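Local coordinates for protein alpha-fucosidase (Bifidobacterium bifidum, PDB 2EAB) that acts as a 1,2-alpha-L-fucosidase, probably releasing alpha-1,2-linked L-fucose from glycans, with this chain forming the catalytic region of a longer protein, at residues W19-Q24 against E155-L160; K164-V169 against T179-A184; M586-I591 against C634-L639. All blocks are in the same frame, centred on the assembly; numbering follows the deposited sequence.

Interaction 1 of 3, residues W19-Q24 against E155-L160; sequences WLWYKQ and EYRRDL
L20 and Y22 pair with L160 and R158 as the hydrogen-bonded positions of an antiparallel ladder, and W21 and D159 form the non-hydrogen-bonded pair between them. The two short strand axes differ by 157° in direction and approach to 4.5 Å. Four backbone bonds close the ladder, among them L160 N to L20 O at 2.8 Å. Strand 19-22 is one of its sheet's two edge strands.

On the face carrying Y22 and R158, the guanidinium lies nearly flat on the phenol ring, the planes 19° apart. This cation-pi stack is off-centre: R158 CZ is 4.5 Å from the Y22 ring centroid, and NH2 lies over the rim near CG. R158 CG sits between its own N and carbonyl carbon (chi1 68°), and the extended chain beyond carries NE to Q24 O, met on a lone pair at 2.8 Å. R158 NH2 continues to T50 O and T29 OG1, while Y22 OH bonds to A755 O.

On the opposite face the D159 carboxylate stacks over one face of the W19 indole, OD2 being 3.8 Å from CZ3. R157 crosses W19 at about a right angle, its NE 3.4 Å from CZ3, and makes a long salt bridge within its strand, NE to D159 OD2 at 3.6 Å.

Across this contact R158 thus lays its flat face on the Y22 ring and its NE edge on the Q24 carbonyl, in the loop just past the strand. R157 probably offsets part of the negative charge of D159, which has D168 close by.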
loop_
_atom_site.group_PDB
_atom_site.type_symbol
_atom_site.label_atom_id
_atom_site.label_comp_id
_atom_site.label_asym_id
_atom_site.label_seq_id
_atom_site.Cartn_x
_atom_site.Cartn_y
_atom_site.Cartn_z
ATOM N N TRP A 19 3.428 1.084 22.267
ATOM C CA TRP A 19 2.969 2.469 22.296
ATOM C C TRP A 19 3.875 3.409 21.521
ATOM O O TRP A 19 5.098 3.335 21.619
ATOM C CB TRP A 19 2.974 2.990 23.732
ATOM C CG TRP A 19 1.879 2.550 24.632
ATOM C CD1 TRP A 19 1.000 1.523 24.448
ATOM C CD2 TRP A 19 1.580 3.111 25.911
ATOM N NE1 TRP A 19 0.150 1.427 25.526
ATOM C CE2 TRP A 19 0.489 2.390 26.441
ATOM C CE3 TRP A 19 2.123 4.168 26.656
ATOM C CZ2 TRP A 19 -0.069 2.688 27.688
ATOM C CZ3 TRP A 19 1.569 4.463 27.894
ATOM C CH2 TRP A 19 0.482 3.729 28.395
ATOM N N LEU A 20 3.256 4.320 20.775
ATOM C CA LEU A 20 3.883 5.606 20.476
ATOM C C LEU A 20 3.375 6.535 21.569
ATOM O O LEU A 20 2.184 6.543 21.857
ATOM C CB LEU A 20 3.440 6.156 19.122
ATOM C CG LEU A 20 3.970 5.540 17.828
ATOM C CD1 LEU A 20 3.383 4.181 17.578
ATOM C CD2 LEU A 20 3.659 6.459 16.654
ATOM N N TRP A 21 4.264 7.296 22.197
ATOM C CA TRP A 21 3.838 8.163 23.293
ATOM C C TRP A 21 4.644 9.454 23.408
ATOM O O TRP A 21 5.792 9.526 22.974
ATOM C CB TRP A 21 3.778 7.393 24.616
ATOM C CG TRP A 21 5.097 6.935 25.129
ATOM C CD1 TRP A 21 5.828 5.867 24.688
ATOM C CD2 TRP A 21 5.841 7.519 26.202
ATOM N NE1 TRP A 21 6.989 5.757 25.419
ATOM C CE2 TRP A 21 7.019 6.757 26.356
ATOM C CE3 TRP A 21 5.626 8.616 27.049
ATOM C CZ2 TRP A 21 7.982 7.057 27.327
ATOM C CZ3 TRP A 21 6.586 8.912 28.014
ATOM C CH2 TRP A 21 7.748 8.136 28.142
ATOM N N TYR A 22 4.000 10.477 23.971
ATOM C CA TYR A 22 4.513 11.848 23.972
ATOM C C TYR A 22 4.127 12.544 25.259
ATOM O O TYR A 22 3.040 12.329 25.782
ATOM C CB TYR A 22 3.967 12.636 22.763
ATOM C CG TYR A 22 4.189 11.895 21.467
ATOM C CD1 TYR A 22 5.290 12.167 20.665
ATOM C CD2 TYR A 22 3.324 10.870 21.079
ATOM C CE1 TYR A 22 5.510 11.455 19.496
ATOM C CE2 TYR A 22 3.543 10.145 19.926
ATOM C CZ TYR A 22 4.631 10.446 19.139
ATOM O OH TYR A 22 4.844 9.716 17.998
ATOM N N LYS A 23 5.029 13.390 25.743
ATOM C CA LYS A 23 4.842 14.101 27.006
ATOM C C LYS A 23 4.224 15.491 26.819
ATOM O O LYS A 23 4.161 16.282 27.765
ATOM C CB LYS A 23 6.176 14.215 27.749
ATOM C CG LYS A 23 6.781 12.876 28.151
ATOM C CD LYS A 23 7.988 13.068 29.055
ATOM C CE LYS A 23 8.523 11.738 29.560
ATOM N NZ LYS A 23 9.535 11.929 30.641
ATOM N N GLN A 24 3.759 15.787 25.607
ATOM C CA GLN A 24 3.141 17.082 25.318
ATOM C C GLN A 24 2.169 16.964 24.141
ATOM O O GLN A 24 2.297 16.038 23.330
ATOM C CB GLN A 24 4.215 18.150 25.057
ATOM C CG GLN A 24 4.957 18.019 23.728
ATOM C CD GLN A 24 5.876 16.810 23.656
ATOM O OE1 GLN A 24 6.672 16.559 24.565
ATOM N NE2 GLN A 24 5.782 16.066 22.557
ATOM N N GLU A 155 1.554 15.894 34.677
ATOM C CA GLU A 155 1.261 14.479 34.416
ATOM C C GLU A 155 0.617 14.250 33.046
ATOM O O GLU A 155 -0.225 13.359 32.878
ATOM C CB GLU A 155 0.410 13.883 35.546
ATOM C CG GLU A 155 1.138 13.874 36.888
ATOM C CD GLU A 155 0.241 13.574 38.076
ATOM O OE1 GLU A 155 -0.816 12.932 37.905
ATOM O OE2 GLU A 155 0.606 13.982 39.198
ATOM N N TYR A 156 1.021 15.066 32.075
ATOM C CA TYR A 156 0.503 14.949 30.719
ATOM C C TYR A 156 1.130 13.786 29.973
ATOM O O TYR A 156 2.348 13.639 29.954
ATOM C CB TYR A 156 0.711 16.236 29.910
ATOM C CG TYR A 156 0.106 16.124 28.528
ATOM C CD1 TYR A 156 -1.136 16.680 28.243
ATOM C CD2 TYR A 156 0.760 15.422 27.513
ATOM C CE1 TYR A 156 -1.703 16.552 26.978
ATOM C CE2 TYR A 156 0.200 15.284 26.254
ATOM C CZ TYR A 156 -1.025 15.849 25.991
ATOM O OH TYR A 156 -1.555 15.700 24.728
ATOM N N ARG A 157 0.283 12.975 29.347
ATOM C CA ARG A 157 0.743 12.012 28.359
ATOM C C ARG A 157 -0.313 11.821 27.276
ATOM O O ARG A 157 -1.506 11.784 27.564
ATOM C CB ARG A 157 1.088 10.668 29.010
ATOM C CG ARG A 157 1.876 9.733 28.097
ATOM C CD ARG A 157 2.077 8.357 28.714
ATOM N NE ARG A 157 0.817 7.637 28.883
ATOM C CZ ARG A 157 0.294 7.294 30.057
ATOM N NH1 ARG A 157 0.921 7.589 31.189
ATOM N NH2 ARG A 157 -0.859 6.640 30.100
ATOM N N ARG A 158 0.136 11.721 26.029
ATOM C CA ARG A 158 -0.711 11.225 24.951
ATOM C C ARG A 158 -0.019 10.029 24.320
ATOM O O ARG A 158 1.209 9.987 24.219
ATOM C CB ARG A 158 -1.030 12.313 23.918
ATOM C CG ARG A 158 0.152 12.790 23.095
ATOM C CD ARG A 158 -0.223 13.997 22.261
ATOM N NE ARG A 158 0.892 14.463 21.446
ATOM C CZ ARG A 158 1.052 14.199 20.150
ATOM N NH1 ARG A 158 0.167 13.463 19.484
ATOM N NH2 ARG A 158 2.107 14.678 19.516
ATOM N N ASP A 159 -0.813 9.041 23.928
ATOM C CA ASP A 159 -0.246 7.846 23.330
ATOM C C ASP A 159 -1.148 7.242 22.270
ATOM O O ASP A 159 -2.340 7.560 22.169
ATOM C CB ASP A 159 0.102 6.801 24.407
ATOM C CG ASP A 159 -1.125 6.164 25.026
ATOM O OD1 ASP A 159 -1.867 5.463 24.303
ATOM O OD2 ASP A 159 -1.339 6.352 26.238
ATOM N N LEU A 160 -0.544 6.372 21.473
ATOM C CA LEU A 160 -1.263 5.513 20.557
ATOM C C LEU A 160 -0.870 4.091 20.900
ATOM O O LEU A 160 0.294 3.712 20.780
ATOM C CB LEU A 160 -0.916 5.841 19.104
ATOM C CG LEU A 160 -1.712 5.101 18.022
ATOM C CD1 LEU A 160 -3.193 5.458 18.076
ATOM C CD2 LEU A 160 -1.146 5.404 16.643
#

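Interaction 2 of 3, residues K164-V169 against T179-A184; sequences KGKADV and TREYFA
K166 NZ reaches across to E181 OE2 at 2.8 Å, meeting it on the anti side of the carboxylate, and also binds D168 OD1 of its own strand on the syn side at 2.7 Å. The ammonium group therefore joins D168 OD1 and E181 OE2, 4.4 Å apart, and probably eases their repulsion. A bend at the last torsion of K166 (chi4 79°) turns NZ in between them. An alanine here would remove the bridging charge and would probably leave D168 and E181 without their shared cation. On the other face V169 packs beside R180, CG1 lying 3.8 Å from NH2, and V169 CG2 touches the edge of the Y182 ring.

Backbone bonds fix this register: A167 exchanges N-H and C=O with Y182, and V169 does so with R180. Where the ladder ends, a water accepts from A184 N and donates to G165 O at 2.8 Å.

Farther out, D11 makes a further salt bridge to K166 NZ, and E181 is held by K320 and Y316. E70 joins the other face, taking R180 NE in a salt bridge and the hydroxyl of Y182. The G1 beta bulge of G165 and K166 opposite N161 marks the turn from strand 156-161. Strands 166-173 and 176-185 then form a beta hairpin in the antiparallel sheet of the N-terminal domain, consistent with its galactose mutarotase-like clan.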
loop_
_atom_site.group_PDB
_atom_site.type_symbol
_atom_site.label_atom_id
_atom_site.label_comp_id
_atom_site.label_asym_id
_atom_site.label_seq_id
_atom_site.Cartn_x
_atom_site.Cartn_y
_atom_site.Cartn_z
ATOM N N LYS A 164 -3.837 -2.345 21.146
ATOM C CA LYS A 164 -5.269 -2.288 21.424
ATOM C C LYS A 164 -6.040 -1.434 20.414
ATOM O O LYS A 164 -7.267 -1.393 20.442
ATOM C CB LYS A 164 -5.518 -1.801 22.857
ATOM C CG LYS A 164 -5.190 -2.853 23.914
ATOM C CD LYS A 164 -5.479 -2.375 25.332
ATOM C CE LYS A 164 -5.399 -3.528 26.334
ATOM N NZ LYS A 164 -4.080 -4.234 26.324
ATOM N N GLY A 165 -5.318 -0.762 19.521
ATOM C CA GLY A 165 -5.940 0.063 18.491
ATOM C C GLY A 165 -6.724 1.238 19.041
ATOM O O GLY A 165 -7.868 1.468 18.649
ATOM N N LYS A 166 -6.109 1.987 19.948
ATOM C CA LYS A 166 -6.757 3.163 20.508
ATOM C C LYS A 166 -5.744 4.237 20.872
ATOM O O LYS A 166 -4.571 3.943 21.127
ATOM C CB LYS A 166 -7.618 2.785 21.720
ATOM C CG LYS A 166 -6.839 2.312 22.942
ATOM C CD LYS A 166 -7.742 1.559 23.910
ATOM C CE LYS A 166 -7.106 1.417 25.282
ATOM N NZ LYS A 166 -7.237 2.674 26.077
ATOM N N ALA A 167 -6.209 5.482 20.866
ATOM C CA ALA A 167 -5.405 6.629 21.263
ATOM C C ALA A 167 -5.879 7.126 22.623
ATOM O O ALA A 167 -7.078 7.128 22.904
ATOM C CB ALA A 167 -5.507 7.738 20.225
ATOM N N ASP A 168 -4.929 7.539 23.455
ATOM C CA ASP A 168 -5.225 7.981 24.813
ATOM C C ASP A 168 -4.634 9.361 25.081
ATOM O O ASP A 168 -3.600 9.722 24.514
ATOM C CB ASP A 168 -4.671 6.981 25.834
ATOM C CG ASP A 168 -5.035 5.536 25.510
ATOM O OD1 ASP A 168 -6.219 5.172 25.625
ATOM O OD2 ASP A 168 -4.128 4.755 25.156
ATOM N N VAL A 169 -5.309 10.127 25.937
ATOM C CA VAL A 169 -4.781 11.393 26.453
ATOM C C VAL A 169 -5.092 11.468 27.943
ATOM O O VAL A 169 -6.182 11.092 28.373
ATOM C CB VAL A 169 -5.391 12.643 25.746
ATOM C CG1 VAL A 169 -4.735 13.931 26.249
ATOM C CG2 VAL A 169 -5.273 12.551 24.222
ATOM N N THR A 179 -9.151 12.428 31.336
ATOM C CA THR A 179 -8.706 11.411 30.385
ATOM C C THR A 179 -9.574 11.382 29.137
ATOM O O THR A 179 -10.767 11.709 29.178
ATOM C CB THR A 179 -8.652 9.981 30.989
ATOM O OG1 THR A 179 -9.972 9.441 31.105
ATOM C CG2 THR A 179 -7.963 9.974 32.352
ATOM N N ARG A 180 -8.953 10.980 28.031
ATOM C CA ARG A 180 -9.633 10.787 26.761
ATOM C C ARG A 180 -9.134 9.508 26.126
ATOM O O ARG A 180 -7.949 9.184 26.206
ATOM C CB ARG A 180 -9.389 11.970 25.824
ATOM C CG ARG A 180 -9.722 13.317 26.443
ATOM C CD ARG A 180 -9.917 14.378 25.392
ATOM N NE ARG A 180 -8.663 15.033 25.059
ATOM C CZ ARG A 180 -8.279 16.214 25.536
ATOM N NH1 ARG A 180 -9.052 16.894 26.373
ATOM N NH2 ARG A 180 -7.119 16.717 25.167
ATOM N N GLU A 181 -10.057 8.786 25.507
ATOM C CA GLU A 181 -9.746 7.565 24.789
ATOM C C GLU A 181 -10.523 7.573 23.484
ATOM O O GLU A 181 -11.719 7.857 23.474
ATOM C CB GLU A 181 -10.134 6.346 25.621
ATOM C CG GLU A 181 -9.872 5.016 24.946
ATOM C CD GLU A 181 -10.620 3.889 25.616
ATOM O OE1 GLU A 181 -11.858 3.826 25.466
ATOM O OE2 GLU A 181 -9.971 3.060 26.283
ATOM N N TYR A 182 -9.833 7.257 22.391
ATOM C CA TYR A 182 -10.444 7.251 21.068
ATOM C C TYR A 182 -10.155 5.953 20.335
ATOM O O TYR A 182 -9.020 5.484 20.317
ATOM C CB TYR A 182 -9.894 8.389 20.213
ATOM C CG TYR A 182 -9.929 9.763 20.825
ATOM C CD1 TYR A 182 -11.075 10.553 20.740
ATOM C CD2 TYR A 182 -8.802 10.297 21.446
ATOM C CE1 TYR A 182 -11.108 11.826 21.283
ATOM C CE2 TYR A 182 -8.824 11.571 21.988
ATOM C CZ TYR A 182 -9.981 12.327 21.894
ATOM O OH TYR A 182 -10.017 13.598 22.413
ATOM N N PHE A 183 -11.181 5.387 19.711
ATOM C CA PHE A 183 -10.986 4.259 18.801
ATOM C C PHE A 183 -12.086 4.225 17.754
ATOM O O PHE A 183 -13.112 4.885 17.900
ATOM C CB PHE A 183 -10.853 2.917 19.551
ATOM C CG PHE A 183 -12.059 2.533 20.370
ATOM C CD1 PHE A 183 -13.107 1.820 19.798
ATOM C CD2 PHE A 183 -12.124 2.842 21.724
ATOM C CE1 PHE A 183 -14.215 1.441 20.556
ATOM C CE2 PHE A 183 -13.228 2.472 22.489
ATOM C CZ PHE A 183 -14.269 1.768 21.909
ATOM N N ALA A 184 -11.843 3.486 16.677
ATOM C CA ALA A 184 -12.845 3.291 15.640
ATOM C C ALA A 184 -13.029 1.802 15.442
ATOM O O ALA A 184 -12.113 1.101 14.998
ATOM C CB ALA A 184 -12.434 3.967 14.345
HETATM O O HOH W 1 -9.208 2.400 16.374
#

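Interaction 3 of 3, residues M586-I591 against C634-L639; sequences MLNDAI and CAKSLL
L587, N588 and I591 of one helix meet A635, K636 and L639 of another in an antiparallel helix pair of the family 95 catalytic domain, whose clan is that of the (alpha/alpha)6 barrels. The short axes differ by 151° in direction and come within 9.7 Å, and the contact is made largely by apolar groups, the aliphatic part of K636 and the N588 amide.

The second segment begins at C634, which points away from the partner helix and is tied to C610 by a disulfide. S637, one turn on, folds its hydroxyl back on the helix, OG donating to C634 O at 2.8 Å. A635 follows on the contact side: its methyl CB packs 3.9 Å from L587 CD1. The same methyl of L587 also meets the next residue, CD1 being 3.7 Å from K636 N.

K636 then spans the interface. With CG anti to the backbone N (chi1 177°) and the chain straight as far as CE, its methylenes lie across the other helix. CB meets L587 CB at 4.1 Å, CD lies 4.0 Å from I591 CD1, and W584 touches the same side chain. Only at the last torsion (chi4 -74°) does the chain bend, with CE against the N588 amide.

At L639 the contact returns to leucine against leucine, CD1 to L587 CD1 at 4.3 Å, with V583 and W584 adding to the packing. The L587 methyl thus lies among A635, K636 and L639.

N588 also touches D690, a ligand of a calcium site seen in this protein but empty here, while the neighbouring D589 binds a Tris molecule, probably from the crystallisation liquor. K636 CE sits over the flat face of the N588 amide, 3.5 Å from CG and nearly equidistant from OD1 and ND2.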
loop_
_atom_site.group_PDB
_atom_site.type_symbol
_atom_site.label_atom_id
_atom_site.label_comp_id
_atom_site.label_asym_id
_atom_site.label_seq_id
_atom_site.Cartn_x
_atom_site.Cartn_y
_atom_site.Cartn_z
ATOM N N MET A 586 3.356 -10.603 -15.430
ATOM C CA MET A 586 1.920 -10.815 -15.552
ATOM C C MET A 586 1.620 -12.119 -16.281
ATOM O O MET A 586 0.778 -12.898 -15.845
ATOM C CB MET A 586 1.239 -9.651 -16.265
ATOM C CG MET A 586 -0.265 -9.834 -16.356
ATOM S SD MET A 586 -1.096 -8.542 -17.268
ATOM C CE MET A 586 -0.406 -8.765 -18.917
ATOM N N LEU A 587 2.296 -12.344 -17.402
ATOM C CA LEU A 587 2.084 -13.579 -18.153
ATOM C C LEU A 587 2.499 -14.797 -17.333
ATOM O O LEU A 587 1.843 -15.838 -17.385
ATOM C CB LEU A 587 2.814 -13.537 -19.497
ATOM C CG LEU A 587 2.295 -12.504 -20.505
ATOM C CD1 LEU A 587 3.210 -12.435 -21.714
ATOM C CD2 LEU A 587 0.854 -12.799 -20.934
ATOM N N ASN A 588 3.577 -14.651 -16.570
ATOM C CA ASN A 588 4.039 -15.697 -15.668
ATOM C C ASN A 588 2.960 -16.042 -14.632
ATOM O O ASN A 588 2.583 -17.214 -14.474
ATOM C CB ASN A 588 5.332 -15.238 -14.991
ATOM C CG ASN A 588 6.187 -16.391 -14.501
ATOM O OD1 ASN A 588 5.784 -17.556 -14.528
ATOM N ND2 ASN A 588 7.388 -16.066 -14.051
ATOM N N ASP A 589 2.451 -15.014 -13.953
ATOM C CA ASP A 589 1.364 -15.182 -12.987
ATOM C C ASP A 589 0.105 -15.757 -13.639
ATOM O O ASP A 589 -0.545 -16.639 -13.061
ATOM C CB ASP A 589 1.002 -13.844 -12.318
ATOM C CG ASP A 589 2.031 -13.360 -11.292
ATOM O OD1 ASP A 589 2.999 -14.076 -10.980
ATOM O OD2 ASP A 589 1.845 -12.234 -10.775
ATOM N N ALA A 590 -0.238 -15.256 -14.826
ATOM C CA ALA A 590 -1.423 -15.720 -15.545
ATOM C C ALA A 590 -1.330 -17.204 -15.894
ATOM O O ALA A 590 -2.303 -17.943 -15.738
ATOM C CB ALA A 590 -1.645 -14.887 -16.799
ATOM N N ILE A 591 -0.160 -17.627 -16.362
ATOM C CA ILE A 591 0.090 -19.035 -16.662
ATOM C C ILE A 591 -0.063 -19.884 -15.403
ATOM O O ILE A 591 -0.684 -20.951 -15.438
ATOM C CB ILE A 591 1.477 -19.227 -17.316
ATOM C CG1 ILE A 591 1.455 -18.685 -18.750
ATOM C CG2 ILE A 591 1.887 -20.701 -17.318
ATOM C CD1 ILE A 591 2.823 -18.428 -19.350
ATOM N N CYS A 634 4.268 -18.532 -25.330
ATOM C CA CYS A 634 5.010 -18.008 -26.465
ATOM C C CYS A 634 5.356 -16.536 -26.251
ATOM O O CYS A 634 6.522 -16.150 -26.331
ATOM C CB CYS A 634 4.221 -18.202 -27.756
ATOM S SG CYS A 634 5.042 -17.482 -29.190
ATOM N N ALA A 635 4.346 -15.723 -25.946
ATOM C CA ALA A 635 4.550 -14.291 -25.730
ATOM C C ALA A 635 5.592 -14.042 -24.638
ATOM O O ALA A 635 6.509 -13.239 -24.812
ATOM C CB ALA A 635 3.230 -13.604 -25.384
ATOM N N LYS A 636 5.463 -14.759 -23.524
ATOM C CA LYS A 636 6.372 -14.603 -22.391
ATOM C C LYS A 636 7.820 -14.893 -22.797
ATOM O O LYS A 636 8.742 -14.173 -22.402
ATOM C CB LYS A 636 5.939 -15.530 -21.254
ATOM C CG LYS A 636 6.838 -15.523 -20.035
ATOM C CD LYS A 636 6.232 -16.361 -18.927
ATOM C CE LYS A 636 7.234 -16.639 -17.827
ATOM N NZ LYS A 636 8.242 -17.649 -18.236
ATOM N N SER A 637 8.008 -15.941 -23.601
ATOM C CA SER A 637 9.341 -16.373 -24.026
ATOM C C SER A 637 10.019 -15.392 -24.982
ATOM O O SER A 637 11.235 -15.450 -25.168
ATOM C CB SER A 637 9.273 -17.761 -24.680
ATOM O OG SER A 637 8.785 -17.689 -26.010
ATOM N N LEU A 638 9.235 -14.506 -25.593
ATOM C CA LEU A 638 9.753 -13.593 -26.610
ATOM C C LEU A 638 10.128 -12.216 -26.085
ATOM O O LEU A 638 10.715 -11.414 -26.815
ATOM C CB LEU A 638 8.757 -13.454 -27.759
ATOM C CG LEU A 638 8.519 -14.704 -28.608
ATOM C CD1 LEU A 638 7.331 -14.476 -29.522
ATOM C CD2 LEU A 638 9.760 -15.089 -29.408
ATOM N N LEU A 639 9.792 -11.933 -24.829
ATOM C CA LEU A 639 10.057 -10.614 -24.260
ATOM C C LEU A 639 11.538 -10.388 -23.981
ATOM O O LEU A 639 12.048 -9.279 -24.178
ATOM C CB LEU A 639 9.222 -10.387 -22.998
ATOM C CG LEU A 639 7.713 -10.251 -23.224
ATOM C CD1 LEU A 639 6.971 -10.404 -21.913
ATOM C CD2 LEU A 639 7.358 -8.919 -23.885
#

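Overall arrangement
Interactions 1 and 2 are consecutive parts of one antiparallel sheet in the N-terminal domain, their centres about 11 Å apart. Strands 156-161 and 166-173 adjoin, and D168 N probably bonds to D159 O at 2.9 Å, while L160 CD1 packs against K166 O. Together the two contacts span four neighbouring strands, from the outer strand 19-22 to 176-185. Interaction 3 belongs to the helical catalytic domain on the other side of the chain's centre, its centre about 52 Å from that of interaction 1 and 49 Å from that of interaction 2. The side chain of L160 lies about 12 Å from that of the calcium ligand S386, whereas N588 is about 4 Å from D690, side chain to side chain.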